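PDB 6JYZ: putative secreted endoglycosylceramidase from Rhodococcus hoagii, which probably hydrolyses O-glycosidic bonds, most likely releasing the sugar from galactosylceramide-type glycolipids. Local coordinates for residues A[86-91]-A[198-203]; A[93-98]-A[155-160]; A[187-192]-A[241-246]. One frame throughout, in Å; residues are numbered along the deposited sequence.

Interaction 1: A[86-91]-A[198-203]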
loop_
_atom_site.group_PDB
_atom_site.type_symbol
_atom_site.label_atom_id
_atom_site.label_comp_id
_atom_site.label_asym_id
_atom_site.label_seq_id
_atom_site.Cartn_x
_atom_site.Cartn_y
_atom_site.Cartn_z
ATOM N N ILE A 86 -4.200 -6.376 5.392
ATOM C CA ILE A 86 -5.081 -7.344 6.056
ATOM C C ILE A 86 -4.998 -8.688 5.351
ATOM O O ILE A 86 -4.439 -8.801 4.251
ATOM C CB ILE A 86 -6.519 -6.841 6.115
ATOM C CG1 ILE A 86 -7.139 -6.688 4.736
ATOM C CG2 ILE A 86 -6.611 -5.507 6.911
ATOM C CD1 ILE A 86 -8.645 -6.384 4.727
ATOM N N ALA A 87 -5.513 -9.747 5.989
ATOM C CA ALA A 87 -5.285 -11.121 5.514
ATOM C C ALA A 87 -6.577 -11.847 5.247
ATOM O O ALA A 87 -7.435 -12.003 6.157
ATOM C CB ALA A 87 -4.493 -11.883 6.567
ATOM N N TRP A 88 -6.666 -12.414 4.067
ATOM C CA TRP A 88 -7.757 -13.327 3.759
ATOM C C TRP A 88 -7.805 -14.460 4.786
ATOM O O TRP A 88 -8.925 -14.854 5.226
ATOM C CB TRP A 88 -7.511 -13.883 2.337
ATOM C CG TRP A 88 -8.539 -14.872 1.840
ATOM C CD1 TRP A 88 -9.809 -15.147 2.332
ATOM C CD2 TRP A 88 -8.352 -15.710 0.689
ATOM N NE1 TRP A 88 -10.397 -16.099 1.543
ATOM C CE2 TRP A 88 -9.539 -16.463 0.548
ATOM C CE3 TRP A 88 -7.273 -15.881 -0.222
ATOM C CZ2 TRP A 88 -9.686 -17.390 -0.492
ATOM C CZ3 TRP A 88 -7.446 -16.800 -1.258
ATOM C CH2 TRP A 88 -8.627 -17.541 -1.391
ATOM N N SER A 89 -6.673 -14.968 5.241
ATOM C CA SER A 89 -6.669 -16.071 6.181
ATOM C C SER A 89 -7.359 -15.697 7.479
ATOM O O SER A 89 -7.882 -16.612 8.133
ATOM C CB SER A 89 -5.265 -16.569 6.447
ATOM O OG SER A 89 -4.520 -15.515 7.053
ATOM N N ALA A 90 -7.331 -14.450 7.886
ATOM C CA ALA A 90 -8.002 -14.041 9.151
ATOM C C ALA A 90 -9.445 -13.713 8.861
ATOM O O ALA A 90 -10.300 -13.949 9.726
ATOM C CB ALA A 90 -7.260 -12.845 9.706
ATOM N N LEU A 91 -9.827 -13.244 7.691
ATOM C CA LEU A 91 -11.210 -12.964 7.397
ATOM C C LEU A 91 -11.970 -14.274 7.240
ATOM O O LEU A 91 -13.169 -14.368 7.630
ATOM C CB LEU A 91 -11.355 -12.186 6.093
ATOM C CG LEU A 91 -10.888 -10.732 6.207
ATOM C CD1 LEU A 91 -10.548 -10.143 4.813
ATOM C CD2 LEU A 91 -11.960 -9.868 6.907
ATOM N N VAL A 198 -13.624 -13.653 -3.667
ATOM C CA VAL A 198 -14.552 -12.656 -4.169
ATOM C C VAL A 198 -15.681 -12.406 -3.162
ATOM O O VAL A 198 -16.006 -11.237 -2.875
ATOM C CB VAL A 198 -15.087 -13.116 -5.549
ATOM C CG1 VAL A 198 -16.253 -12.273 -6.003
ATOM C CG2 VAL A 198 -13.978 -13.061 -6.609
ATOM N N GLN A 199 -16.270 -13.474 -2.613
ATOM C CA GLN A 199 -17.328 -13.309 -1.626
ATOM C C GLN A 199 -16.789 -12.660 -0.372
ATOM O O GLN A 199 -17.474 -11.799 0.210
ATOM C CB GLN A 199 -17.939 -14.674 -1.354
ATOM C CG GLN A 199 -18.947 -14.605 -0.178
ATOM C CD GLN A 199 -19.661 -15.915 0.037
ATOM O OE1 GLN A 199 -19.109 -16.885 0.530
ATOM N NE2 GLN A 199 -20.866 -15.933 -0.421
ATOM N N THR A 200 -15.596 -13.012 0.087
ATOM C CA THR A 200 -15.002 -12.381 1.259
ATOM C C THR A 200 -14.823 -10.860 1.022
ATOM O O THR A 200 -15.134 -10.047 1.907
ATOM C CB THR A 200 -13.680 -13.081 1.629
ATOM O OG1 THR A 200 -14.007 -14.407 2.035
ATOM C CG2 THR A 200 -12.908 -12.326 2.697
ATOM N N TRP A 201 -14.358 -10.473 -0.165
ATOM C CA TRP A 201 -14.239 -9.050 -0.470
ATOM C C TRP A 201 -15.593 -8.369 -0.424
ATOM O O TRP A 201 -15.719 -7.271 0.099
ATOM C CB TRP A 201 -13.629 -8.819 -1.872
ATOM C CG TRP A 201 -12.223 -8.301 -1.817
ATOM C CD1 TRP A 201 -11.123 -8.797 -2.464
ATOM C CD2 TRP A 201 -11.768 -7.130 -1.093
ATOM N NE1 TRP A 201 -10.017 -8.017 -2.210
ATOM C CE2 TRP A 201 -10.389 -6.977 -1.344
ATOM C CE3 TRP A 201 -12.408 -6.211 -0.225
ATOM C CZ2 TRP A 201 -9.629 -5.939 -0.772
ATOM C CZ3 TRP A 201 -11.635 -5.209 0.341
ATOM C CH2 TRP A 201 -10.251 -5.087 0.100
ATOM N N ALA A 202 -16.629 -8.986 -0.985
ATOM C CA ALA A 202 -17.978 -8.384 -0.964
ATOM C C ALA A 202 -18.439 -8.194 0.481
ATOM O O ALA A 202 -18.949 -7.106 0.839
ATOM C CB ALA A 202 -18.923 -9.262 -1.746
ATOM N N ARG A 203 -18.213 -9.211 1.311
ATOM C CA ARG A 203 -18.641 -9.132 2.721
ATOM C C ARG A 203 -17.886 -8.006 3.404
ATOM O O ARG A 203 -18.456 -7.260 4.215
ATOM C CB ARG A 203 -18.380 -10.473 3.403
ATOM C CG ARG A 203 -19.379 -11.526 2.928
ATOM C CD ARG A 203 -18.918 -12.883 3.432
ATOM N NE ARG A 203 -19.980 -13.865 3.167
ATOM C CZ ARG A 203 -19.875 -15.113 3.541
ATOM N NH1 ARG A 203 -18.757 -15.644 3.969
ATOM N NH2 ARG A 203 -20.981 -15.876 3.452
#
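The indole of Trp88 meets Thr200 at its nitrogen corner, where Thr200 OG1 comes obliquely to within 4.0 Å of Trp88 NE1. That spacing is too long for a hydrogen bond, and the two polar atoms converge instead on a shared partner: both are hydrogen-bonded to Glu92 OE1, while Thr200 OG1 is also bonded to His196 O in its own helix. The Trp88 side chain also touches Pro155, Ala154 and Met124, so the indole is enclosed in the protein. The other branch of Thr200 is apolar. With Thr200 CG2 anti to the backbone N, this methyl lies 3.7 Å from Leu91 CB and 3.8 Å from Leu91 CD1. A single threonine therefore serves two neighbours, its hydroxyl beside the indole and its methyl on the leucine. The backbones stand well apart, 7.2 Å between Leu91 CA and Thr200 CA, and all three touching residues are buried. Helix 88-91, which follows strand 81-86 after the N-cap Ala87, is thus packed by side chains against helix 193-206, with Met124 of strand 119-124 completing the packing, as expected in the (beta/alpha)8 barrel of family 5 glycoside hydrolases.

Interaction 2: A[93-98]-A[155-160]; sequences PTPGAF and PEWATL
Trp157 turns its indole to Pro95 through two torsions: CG sits between the backbone N and the carbonyl carbon (chi1 63°), and the ring is then set nearly perpendicular to the CA-CB-CG plane (chi2 -98°). One face of the indole is thereby presented to residues 94 and 95, and the pyrrolidine of Pro95 lies across it. Pro95 CD stands 3.8 Å from the centroid of the five-membered ring of Trp157, only 12° from the ring normal, which is the geometry of a CH-pi contact made over the face. Pro95 CG adds apolar packing, 3.7 Å from Trp157 CD2. The approach to the rim is different: Pro93 O lies near the ring plane, 3.4 Å from Trp157 CD1, and Trp157 NE1 is hydrogen-bonded to Glu92 O, which helps fix the rotation of the ring. The opposite face is covered from within its own segment by Pro155 CG and Ala158 CB, both displaced toward the rim, so the indole is held between two layers. His196 meets Trp157 edge-to-face and also touches Pro95. Each backbone has its own support. Ala97 N bonds to Thr94 O at 3.0 Å, closing a type II beta turn with Pro95 and Gly96 at its centre; the backbone of Gly96 would press any CB against the carbonyl of the preceding residue. Pro155 O takes Ala158 N and, at 2.9 Å, Thr159 OG1, from opposite faces of its plane, pinning the 3-10 turn that carries Trp157. The whole is a surface proline-tryptophan CH-pi contact linking two loops of the family 5 (beta/alpha)8 barrel, one between helices 88-91 and 100-115, the other in the long connection from strand 119-124 to helix 177-187.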
loop_
_atom_site.group_PDB
_atom_site.type_symbol
_atom_site.label_atom_id
_atom_site.label_comp_id
_atom_site.label_asym_id
_atom_site.label_seq_id
_atom_site.Cartn_x
_atom_site.Cartn_y
_atom_site.Cartn_z
ATOM N N PRO A 93 -11.268 -17.983 7.998
ATOM C CA PRO A 93 -10.329 -18.973 8.536
ATOM C C PRO A 93 -10.731 -20.400 8.244
ATOM O O PRO A 93 -9.892 -21.274 8.277
ATOM C CB PRO A 93 -10.355 -18.698 10.062
ATOM C CG PRO A 93 -11.718 -18.012 10.265
ATOM C CD PRO A 93 -11.868 -17.126 9.033
ATOM N N THR A 94 -11.994 -20.614 7.959
ATOM C CA THR A 94 -12.471 -21.892 7.505
ATOM C C THR A 94 -13.343 -21.588 6.299
ATOM O O THR A 94 -13.836 -20.448 6.096
ATOM C CB THR A 94 -13.294 -22.671 8.585
ATOM O OG1 THR A 94 -14.473 -21.912 8.916
ATOM C CG2 THR A 94 -12.462 -22.919 9.837
ATOM N N PRO A 95 -13.581 -22.521 5.372
ATOM C CA PRO A 95 -14.268 -22.191 4.131
ATOM C C PRO A 95 -15.670 -21.628 4.364
ATOM O O PRO A 95 -16.492 -22.261 5.044
ATOM C CB PRO A 95 -14.384 -23.545 3.352
ATOM C CG PRO A 95 -13.306 -24.363 3.993
ATOM C CD PRO A 95 -13.121 -23.930 5.430
ATOM N N GLY A 96 -15.973 -20.449 3.872
ATOM C CA GLY A 96 -17.272 -19.814 4.011
ATOM C C GLY A 96 -17.387 -18.955 5.260
ATOM O O GLY A 96 -18.388 -18.248 5.360
ATOM N N ALA A 97 -16.441 -18.998 6.194
ATOM C CA ALA A 97 -16.542 -18.173 7.415
ATOM C C ALA A 97 -16.298 -16.701 7.120
ATOM O O ALA A 97 -15.647 -16.370 6.094
ATOM C CB ALA A 97 -15.549 -18.624 8.446
ATOM N N PHE A 98 -16.762 -15.829 7.978
ATOM C CA PHE A 98 -16.429 -14.417 7.872
ATOM C C PHE A 98 -16.264 -13.931 9.297
ATOM O O PHE A 98 -17.243 -13.825 10.048
ATOM C CB PHE A 98 -17.508 -13.653 7.129
ATOM C CG PHE A 98 -17.099 -12.210 6.835
ATOM C CD1 PHE A 98 -16.063 -11.927 5.950
ATOM C CD2 PHE A 98 -17.724 -11.162 7.499
ATOM C CE1 PHE A 98 -15.728 -10.582 5.687
ATOM C CE2 PHE A 98 -17.373 -9.811 7.251
ATOM C CZ PHE A 98 -16.354 -9.563 6.347
ATOM N N PRO A 155 -5.628 -18.609 3.512
ATOM C CA PRO A 155 -5.695 -19.660 4.541
ATOM C C PRO A 155 -5.276 -21.018 3.997
ATOM O O PRO A 155 -5.205 -21.263 2.781
ATOM C CB PRO A 155 -7.193 -19.672 4.899
ATOM C CG PRO A 155 -7.916 -19.154 3.670
ATOM C CD PRO A 155 -6.945 -18.121 3.045
ATOM N N GLU A 156 -5.008 -21.934 4.946
ATOM C CA GLU A 156 -4.511 -23.241 4.567
ATOM C C GLU A 156 -5.495 -23.980 3.668
ATOM O O GLU A 156 -5.089 -24.630 2.707
ATOM C CB GLU A 156 -4.175 -24.015 5.825
ATOM C CG GLU A 156 -3.397 -25.317 5.562
ATOM C CD GLU A 156 -2.975 -26.040 6.826
ATOM O OE1 GLU A 156 -3.581 -25.804 7.888
ATOM O OE2 GLU A 156 -1.994 -26.754 6.744
ATOM N N TRP A 157 -6.788 -23.900 4.002
ATOM C CA TRP A 157 -7.785 -24.646 3.251
ATOM C C TRP A 157 -7.843 -24.217 1.793
ATOM O O TRP A 157 -8.335 -24.953 0.928
ATOM C CB TRP A 157 -9.185 -24.539 3.932
ATOM C CG TRP A 157 -9.731 -23.120 3.977
ATOM C CD1 TRP A 157 -9.663 -22.264 5.057
ATOM C CD2 TRP A 157 -10.400 -22.417 2.908
ATOM N NE1 TRP A 157 -10.284 -21.083 4.742
ATOM C CE2 TRP A 157 -10.685 -21.118 3.411
ATOM C CE3 TRP A 157 -10.790 -22.718 1.590
ATOM C CZ2 TRP A 157 -11.286 -20.132 2.614
ATOM C CZ3 TRP A 157 -11.453 -21.772 0.817
ATOM C CH2 TRP A 157 -11.653 -20.481 1.345
ATOM N N ALA A 158 -7.397 -22.978 1.478
ATOM C CA ALA A 158 -7.425 -22.431 0.123
ATOM C C ALA A 158 -6.110 -22.677 -0.610
ATOM O O ALA A 158 -5.990 -22.145 -1.742
ATOM C CB ALA A 158 -7.752 -20.956 0.139
ATOM N N THR A 159 -5.148 -23.364 -0.027
ATOM C CA THR A 159 -3.789 -23.481 -0.545
ATOM C C THR A 159 -3.619 -24.862 -1.201
ATOM O O THR A 159 -3.637 -25.889 -0.510
ATOM C CB THR A 159 -2.807 -23.332 0.594
ATOM O OG1 THR A 159 -2.956 -21.993 1.127
ATOM C CG2 THR A 159 -1.365 -23.448 0.105
ATOM N N LEU A 160 -3.543 -24.868 -2.520
ATOM C CA LEU A 160 -3.610 -26.073 -3.356
ATOM C C LEU A 160 -2.308 -26.159 -4.168
ATOM O O LEU A 160 -2.217 -25.656 -5.280
ATOM C CB LEU A 160 -4.850 -26.020 -4.243
ATOM C CG LEU A 160 -6.180 -25.871 -3.473
ATOM C CD1 LEU A 160 -7.313 -25.683 -4.471
ATOM C CD2 LEU A 160 -6.413 -27.069 -2.532
#

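Interaction 3: A[187-192]-A[241-246]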
loop_
_atom_site.group_PDB
_atom_site.type_symbol
_atom_site.label_atom_id
_atom_site.label_comp_id
_atom_site.label_asym_id
_atom_site.label_seq_id
_atom_site.Cartn_x
_atom_site.Cartn_y
_atom_site.Cartn_z
ATOM N N TYR A 187 -6.199 -18.757 -9.756
ATOM C CA TYR A 187 -6.696 -18.121 -10.972
ATOM C C TYR A 187 -7.665 -19.041 -11.721
ATOM O O TYR A 187 -8.598 -18.514 -12.373
ATOM C CB TYR A 187 -5.512 -17.720 -11.882
ATOM C CG TYR A 187 -4.658 -16.643 -11.286
ATOM C CD1 TYR A 187 -5.221 -15.415 -10.881
ATOM C CD2 TYR A 187 -3.287 -16.841 -11.076
ATOM C CE1 TYR A 187 -4.414 -14.436 -10.315
ATOM C CE2 TYR A 187 -2.459 -15.840 -10.583
ATOM C CZ TYR A 187 -3.061 -14.657 -10.145
ATOM O OH TYR A 187 -2.274 -13.668 -9.574
ATOM N N ASP A 188 -7.422 -20.347 -11.642
ATOM C CA ASP A 188 -8.330 -21.318 -12.295
ATOM C C ASP A 188 -9.566 -21.621 -11.457
ATOM O O ASP A 188 -10.414 -22.391 -11.889
ATOM C CB ASP A 188 -7.534 -22.564 -12.655
ATOM C CG ASP A 188 -6.490 -22.208 -13.765
ATOM O OD1 ASP A 188 -6.779 -21.350 -14.592
ATOM O OD2 ASP A 188 -5.562 -22.867 -13.805
ATOM N N ASP A 189 -9.688 -21.031 -10.273
ATOM C CA ASP A 189 -10.844 -21.199 -9.377
ATOM C C ASP A 189 -10.983 -22.677 -9.015
ATOM O O ASP A 189 -12.105 -23.177 -8.819
ATOM C CB ASP A 189 -12.146 -20.631 -9.956
ATOM C CG ASP A 189 -13.164 -20.260 -8.903
ATOM O OD1 ASP A 189 -12.872 -20.166 -7.712
ATOM O OD2 ASP A 189 -14.302 -19.976 -9.389
ATOM N N GLU A 190 -9.886 -23.397 -8.801
ATOM C CA GLU A 190 -9.975 -24.793 -8.348
ATOM C C GLU A 190 -10.638 -24.793 -6.979
ATOM O O GLU A 190 -10.350 -23.972 -6.103
ATOM C CB GLU A 190 -8.573 -25.378 -8.203
ATOM C CG GLU A 190 -7.864 -25.669 -9.498
ATOM C CD GLU A 190 -6.513 -26.350 -9.304
ATOM O OE1 GLU A 190 -6.217 -26.922 -8.251
ATOM O OE2 GLU A 190 -5.757 -26.232 -10.258
ATOM N N GLN A 191 -11.580 -25.734 -6.799
ATOM C CA GLN A 191 -12.328 -25.907 -5.560
ATOM C C GLN A 191 -13.085 -24.623 -5.219
ATOM O O GLN A 191 -13.448 -24.423 -4.049
ATOM C CB GLN A 191 -11.450 -26.428 -4.435
ATOM C CG GLN A 191 -10.853 -27.800 -4.776
ATOM C CD GLN A 191 -10.014 -28.322 -3.623
ATOM O OE1 GLN A 191 -10.091 -27.910 -2.439
ATOM N NE2 GLN A 191 -9.158 -29.255 -3.952
ATOM N N GLY A 192 -13.296 -23.738 -6.196
ATOM C CA GLY A 192 -13.981 -22.475 -5.902
ATOM C C GLY A 192 -13.181 -21.520 -5.034
ATOM O O GLY A 192 -13.777 -20.566 -4.512
ATOM N N TYR A 241 -9.950 -9.361 -10.925
ATOM C CA TYR A 241 -10.371 -8.032 -10.520
ATOM C C TYR A 241 -11.800 -7.758 -10.984
ATOM O O TYR A 241 -12.584 -7.169 -10.216
ATOM C CB TYR A 241 -9.461 -6.963 -11.094
ATOM C CG TYR A 241 -8.037 -6.948 -10.591
ATOM C CD1 TYR A 241 -7.681 -7.407 -9.346
ATOM C CD2 TYR A 241 -7.024 -6.419 -11.384
ATOM C CE1 TYR A 241 -6.353 -7.384 -8.901
ATOM C CE2 TYR A 241 -5.713 -6.318 -10.965
ATOM C CZ TYR A 241 -5.391 -6.780 -9.721
ATOM O OH TYR A 241 -4.121 -6.715 -9.223
ATOM N N GLN A 242 -12.151 -8.151 -12.206
ATOM C CA GLN A 242 -13.508 -7.877 -12.698
ATOM C C GLN A 242 -14.512 -8.587 -11.817
ATOM O O GLN A 242 -15.563 -7.990 -11.476
ATOM C CB GLN A 242 -13.558 -8.327 -14.151
ATOM C CG GLN A 242 -14.974 -8.118 -14.741
ATOM C CD GLN A 242 -14.975 -8.534 -16.195
ATOM O OE1 GLN A 242 -14.737 -9.701 -16.488
ATOM N NE2 GLN A 242 -15.236 -7.550 -17.035
ATOM N N ARG A 243 -14.277 -9.834 -11.451
ATOM C CA ARG A 243 -15.208 -10.549 -10.565
ATOM C C ARG A 243 -15.287 -9.869 -9.204
ATOM O O ARG A 243 -16.406 -9.711 -8.672
ATOM C CB ARG A 243 -14.727 -11.989 -10.376
ATOM C CG ARG A 243 -14.950 -12.905 -11.556
ATOM C CD ARG A 243 -14.522 -14.330 -11.196
ATOM N NE ARG A 243 -15.381 -14.971 -10.160
ATOM C CZ ARG A 243 -15.295 -16.299 -9.692
ATOM N NH1 ARG A 243 -14.310 -17.058 -10.099
ATOM N NH2 ARG A 243 -16.194 -16.832 -8.868
ATOM N N ALA A 244 -14.175 -9.460 -8.627
ATOM C CA ALA A 244 -14.205 -8.846 -7.306
ATOM C C ALA A 244 -14.913 -7.509 -7.368
ATOM O O ALA A 244 -15.728 -7.220 -6.466
ATOM C CB ALA A 244 -12.784 -8.638 -6.825
ATOM N N ILE A 245 -14.687 -6.706 -8.396
ATOM C CA ILE A 245 -15.337 -5.384 -8.492
ATOM C C ILE A 245 -16.846 -5.606 -8.593
ATOM O O ILE A 245 -17.606 -4.859 -7.912
ATOM C CB ILE A 245 -14.811 -4.627 -9.715
ATOM C CG1 ILE A 245 -13.361 -4.235 -9.486
ATOM C CG2 ILE A 245 -15.666 -3.381 -9.996
ATOM C CD1 ILE A 245 -12.620 -3.773 -10.762
ATOM N N ALA A 246 -17.335 -6.558 -9.389
ATOM C CA ALA A 246 -18.801 -6.683 -9.508
ATOM C C ALA A 246 -19.357 -7.078 -8.150
ATOM O O ALA A 246 -20.433 -6.591 -7.764
ATOM C CB ALA A 246 -19.122 -7.769 -10.540
HETATM O O HOH W 1 -16.447 -19.770 -7.775
#
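The charged interaction comes first: Asp189 and Arg243 form a salt bridge through one nearly straight hydrogen bond, with Arg243 NH1 3.0 Å from Asp189 OD2. The donor side is well aligned, since the N-H...O angle is 170° and OD2 lies at the edge of the guanidinium, close to its plane. On the acceptor side OD2 is met from above the carboxylate, 72° out of its plane, and the carboxylate and guanidinium planes are 70° apart: a one-bond bridge, not a bidentate, coplanar pair. Arg243 reaches it with a chain bent at chi3, which carries the guanidinium round toward the loop.

Water-mediated contact supplements this. Water 1 donates to Asp189 OD2 at 2.7 Å and accepts from Arg243 NH2 at 3.1 Å, so that the guanidinium's second nitrogen, Arg243 NH2, 3.7 Å from Asp189 OD2, reaches the same oxygen indirectly.

Backbone N-H groups bond to the other carboxylate oxygen. Asp189 OD1 is bonded to Gly195 N, with a weak bond to Gln194 N, at the start of helix 193-206, whose N-terminal end would be expected to favour the negative charge. Within the loop's main chain, Gly192 N, at the N-cap position of that helix, bonds to Asp189 O at 2.9 Å. With an alanine in place of Asp189, Arg243 would probably lose its charged mate and be freer to swing, and Gly195 N would lose its acceptor.

By packing, the Arg243 side chain also touches Gln194 and Val198 of helix 193-206. Asp189 ends helix 177-187 in a Schellman motif with positive phi; the arrangement is a surface salt bridge from that helix C-terminus to helix 230-251 in the outer layer of the barrel.

Helix 193-206 ties the three contacts together. Interaction 1 uses its middle, 187-192 of interaction 3 leads into its start, and His196 on it meets Trp157 of interaction 2. Centres of interactions 1 and 2 are about 10 Å apart and the two join directly: Arg203 NH1 is 3.0 Å from Gly96 O in a hydrogen bond, and Trp88 CD2 is 3.7 Å from Pro155 CD. Glu92 serves both contacts. Interactions 1 and 3, about 13 Å apart between centres, meet where Val198 CG1 packs 3.7 Å from Arg243 O. Interactions 2 and 3, centred about 15 Å apart, touch where Leu160 CD1 lies 3.8 Å from Glu190 O and Leu160 CD2 lies 3.8 Å from Gln191 OE1. All concern helices and loops around the barrel strands.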